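Telomerase reverse transcriptase (Candida tropicalis MYA-3404, PDB 6ZD1) is a reverse transcriptase that probably lengthens telomeres by copying a template within the telomerase RNA onto chromosome ends. Local coordinates at residues F485-N495 with F506-V517. Numbering follows the deposited sequence.
Sequences FKFLWEATEDN and FITSNKDTLKKV
Phe-506 turns its ring against the loop 485-495: with CG anti to the backbone N (chi1 172°), CE1 reaches CD2 of Leu-488 and CB of Asn-495, each 3.6 Å away. A flat aromatic suits this buried place, since CG2 of Val-517 also lies over one face, offset toward the rim. Thr-508 pairs with Asn-495 as an antiparallel non-hydrogen-bonded bridge, and the Asn-495 amide turns back to give the carbonyl O of Leu-488 a weak bond from ND2. Just past the strand, Ser-509 N donates to the carbonyl O of Asp-494 over 3.1 Å, almost straight at hydrogen (167°). Asn-510 N bonds to OG1 of Thr-508, the hydroxyl a threonine supplies for this ST turn, while Asn-510 OD1 caps the new helix by accepting from Asp-512 N at 3.0 Å; a short side chain with an acceptor serves well at this N-cap. Thr-513 OG1 and Leu-514 N both donate to the carbonyl O of Asn-510. One turn on, the aliphatic part of Lys-516 lies against the Phe-487 ring, CB 3.4 Å from CE1, so a long, partly apolar residue fits the exposed margin. Branched Val-517 serves two rings, its CG1 lying 4.1 Å from CE1 of Phe-485. The arrangement joins the loop before edge strand 495-500 to the end of inner strand 503-508 and the start of helix 511-520, consistent with a polymerase palm.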
# COMPACT_ATOMS: atom_id res chain seq x y z
N PHE A 485 -11.89 21.64 20.53
CA PHE A 485 -11.38 21.13 21.79
C PHE A 485 -10.52 22.17 22.49
O PHE A 485 -9.47 21.85 23.06
CB PHE A 485 -10.58 19.84 21.59
CG PHE A 485 -11.42 18.65 21.24
CD1 PHE A 485 -12.03 17.90 22.24
CD2 PHE A 485 -11.60 18.26 19.93
CE1 PHE A 485 -12.80 16.80 21.93
CE2 PHE A 485 -12.37 17.16 19.61
CZ PHE A 485 -12.97 16.43 20.61
N LYS A 486 -10.96 23.43 22.45
CA LYS A 486 -10.17 24.54 22.98
C LYS A 486 -9.81 24.33 24.44
O LYS A 486 -8.71 24.72 24.87
CB LYS A 486 -10.93 25.85 22.80
CG LYS A 486 -11.16 26.25 21.36
CD LYS A 486 -12.02 27.50 21.25
CE LYS A 486 -12.23 27.90 19.80
NZ LYS A 486 -13.15 29.06 19.66
N PHE A 487 -10.68 23.70 25.22
CA PHE A 487 -10.41 23.55 26.65
C PHE A 487 -9.50 22.36 26.90
O PHE A 487 -9.81 21.50 27.73
CB PHE A 487 -11.73 23.37 27.42
CG PHE A 487 -12.66 22.35 26.80
CD1 PHE A 487 -12.58 21.01 27.15
CD2 PHE A 487 -13.61 22.73 25.87
CE1 PHE A 487 -13.42 20.07 26.57
CE2 PHE A 487 -14.46 21.80 25.30
CZ PHE A 487 -14.36 20.47 25.65
N LEU A 488 -8.36 22.31 26.22
CA LEU A 488 -7.37 21.28 26.48
C LEU A 488 -5.93 21.78 26.53
O LEU A 488 -5.09 21.10 27.12
CB LEU A 488 -7.47 20.16 25.44
CG LEU A 488 -8.69 19.23 25.58
CD1 LEU A 488 -8.69 18.15 24.51
CD2 LEU A 488 -8.73 18.60 26.97
N TRP A 489 -5.63 22.94 25.94
CA TRP A 489 -4.26 23.32 25.64
C TRP A 489 -3.79 24.53 26.46
O TRP A 489 -2.86 25.23 26.05
CB TRP A 489 -4.11 23.59 24.15
CG TRP A 489 -4.77 22.54 23.30
CD1 TRP A 489 -4.48 21.21 23.27
CD2 TRP A 489 -5.84 22.74 22.36
NE1 TRP A 489 -5.30 20.56 22.37
CE2 TRP A 489 -6.14 21.48 21.80
CE3 TRP A 489 -6.56 23.86 21.94
CZ2 TRP A 489 -7.14 21.32 20.84
CZ3 TRP A 489 -7.54 23.69 20.99
CH2 TRP A 489 -7.83 22.43 20.45
N GLU A 490 -4.42 24.78 27.60
CA GLU A 490 -3.86 25.64 28.63
C GLU A 490 -3.55 24.87 29.90
O GLU A 490 -2.99 25.43 30.85
CB GLU A 490 -4.80 26.81 28.94
CG GLU A 490 -4.87 27.86 27.84
CD GLU A 490 -5.67 27.41 26.64
OE1 GLU A 490 -6.73 26.78 26.84
OE2 GLU A 490 -5.23 27.67 25.50
N ALA A 491 -3.92 23.59 29.95
CA ALA A 491 -3.64 22.69 31.06
C ALA A 491 -3.10 21.36 30.54
O ALA A 491 -3.52 20.28 30.96
CB ALA A 491 -4.89 22.48 31.92
N THR A 492 -2.15 21.44 29.60
CA THR A 492 -1.56 20.24 29.00
C THR A 492 -0.89 19.34 30.03
O THR A 492 -0.71 18.14 29.77
CB THR A 492 -0.54 20.65 27.93
OG1 THR A 492 -1.11 21.66 27.09
CG2 THR A 492 -0.13 19.46 27.07
N GLU A 493 -0.53 19.88 31.19
CA GLU A 493 0.11 19.10 32.24
C GLU A 493 -0.78 17.99 32.79
O GLU A 493 -0.27 17.10 33.48
CB GLU A 493 0.54 20.02 33.39
CG GLU A 493 1.52 21.11 32.98
CD GLU A 493 1.92 21.98 34.15
OE1 GLU A 493 1.23 21.94 35.19
OE2 GLU A 493 2.93 22.71 34.03
N ASP A 494 -2.09 18.03 32.52
CA ASP A 494 -3.04 17.12 33.14
C ASP A 494 -3.84 16.27 32.17
O ASP A 494 -4.47 15.30 32.61
CB ASP A 494 -4.03 17.91 34.02
CG ASP A 494 -3.45 18.27 35.37
OD1 ASP A 494 -3.45 17.41 36.28
OD2 ASP A 494 -2.97 19.42 35.52
N ASN A 495 -3.84 16.59 30.88
CA ASN A 495 -4.63 15.83 29.92
C ASN A 495 -3.95 15.85 28.56
O ASN A 495 -3.18 16.77 28.24
CB ASN A 495 -6.06 16.37 29.81
CG ASN A 495 -6.11 17.87 29.86
OD1 ASN A 495 -6.44 18.46 30.89
ND2 ASN A 495 -5.79 18.51 28.74
N PHE A 506 -7.86 9.93 24.42
CA PHE A 506 -7.74 11.05 25.34
C PHE A 506 -7.46 10.51 26.74
O PHE A 506 -8.27 9.75 27.28
CB PHE A 506 -9.01 11.90 25.34
CG PHE A 506 -9.02 12.96 26.40
CD1 PHE A 506 -8.21 14.07 26.30
CD2 PHE A 506 -9.84 12.83 27.51
CE1 PHE A 506 -8.22 15.05 27.27
CE2 PHE A 506 -9.85 13.80 28.50
CZ PHE A 506 -9.04 14.91 28.38
N ILE A 507 -6.34 10.91 27.31
CA ILE A 507 -5.91 10.46 28.63
C ILE A 507 -5.86 11.68 29.54
O ILE A 507 -5.34 12.73 29.15
CB ILE A 507 -4.54 9.76 28.58
CG1 ILE A 507 -4.57 8.62 27.55
CG2 ILE A 507 -4.16 9.22 29.95
CD1 ILE A 507 -3.22 7.99 27.30
N THR A 508 -6.40 11.54 30.74
CA THR A 508 -6.47 12.66 31.66
C THR A 508 -6.46 12.14 33.10
O THR A 508 -6.87 11.01 33.37
CB THR A 508 -7.72 13.51 31.41
OG1 THR A 508 -7.74 14.63 32.29
CG2 THR A 508 -8.98 12.67 31.62
N SER A 509 -5.96 12.98 34.00
CA SER A 509 -6.13 12.77 35.43
C SER A 509 -7.34 13.51 35.98
O SER A 509 -7.80 13.20 37.08
CB SER A 509 -4.88 13.21 36.20
OG SER A 509 -4.66 14.60 36.06
N ASN A 510 -7.85 14.49 35.23
CA ASN A 510 -8.99 15.30 35.65
C ASN A 510 -10.27 14.61 35.19
O ASN A 510 -10.60 14.63 34.00
CB ASN A 510 -8.88 16.71 35.08
CG ASN A 510 -9.79 17.70 35.79
OD1 ASN A 510 -10.83 17.33 36.34
ND2 ASN A 510 -9.39 18.97 35.78
N LYS A 511 -10.99 14.00 36.14
CA LYS A 511 -12.24 13.33 35.81
C LYS A 511 -13.31 14.30 35.32
O LYS A 511 -14.28 13.87 34.69
CB LYS A 511 -12.75 12.56 37.04
CG LYS A 511 -13.66 11.38 36.71
CD LYS A 511 -14.09 10.65 37.98
CE LYS A 511 -14.78 9.33 37.65
NZ LYS A 511 -15.90 9.50 36.68
N ASP A 512 -13.14 15.60 35.59
CA ASP A 512 -14.10 16.60 35.13
C ASP A 512 -13.91 16.92 33.65
O ASP A 512 -14.87 16.93 32.88
CB ASP A 512 -13.98 17.88 35.97
CG ASP A 512 -14.20 17.64 37.45
OD1 ASP A 512 -15.09 16.82 37.80
OD2 ASP A 512 -13.50 18.27 38.27
N THR A 513 -12.66 17.17 33.25
CA THR A 513 -12.38 17.36 31.83
C THR A 513 -12.63 16.08 31.04
O THR A 513 -12.80 16.15 29.81
CB THR A 513 -10.93 17.83 31.63
OG1 THR A 513 -10.03 16.77 31.98
CG2 THR A 513 -10.64 19.04 32.51
N LEU A 514 -12.66 14.93 31.70
CA LEU A 514 -13.07 13.70 31.02
C LEU A 514 -14.52 13.79 30.58
O LEU A 514 -14.87 13.37 29.47
CB LEU A 514 -12.86 12.49 31.92
CG LEU A 514 -13.35 11.16 31.32
CD1 LEU A 514 -12.49 10.73 30.14
CD2 LEU A 514 -13.41 10.07 32.38
N LYS A 515 -15.39 14.35 31.44
CA LYS A 515 -16.80 14.48 31.07
C LYS A 515 -17.01 15.56 30.02
O LYS A 515 -17.94 15.46 29.22
CB LYS A 515 -17.65 14.77 32.30
CG LYS A 515 -18.28 13.54 32.93
CD LYS A 515 -19.32 12.91 32.01
CE LYS A 515 -20.02 11.73 32.67
NZ LYS A 515 -21.08 11.13 31.81
N LYS A 516 -16.16 16.59 30.00
CA LYS A 516 -16.23 17.59 28.94
C LYS A 516 -16.02 16.95 27.57
O LYS A 516 -16.80 17.18 26.64
CB LYS A 516 -15.20 18.69 29.18
CG LYS A 516 -15.49 19.57 30.39
CD LYS A 516 -14.42 20.63 30.57
CE LYS A 516 -14.76 21.55 31.73
NZ LYS A 516 -16.06 22.23 31.51
N VAL A 517 -14.96 16.15 27.44
CA VAL A 517 -14.73 15.43 26.19
C VAL A 517 -15.81 14.38 25.97
O VAL A 517 -16.28 14.18 24.84
CB VAL A 517 -13.33 14.78 26.20
CG1 VAL A 517 -13.09 14.00 24.92
CG2 VAL A 517 -12.25 15.84 26.41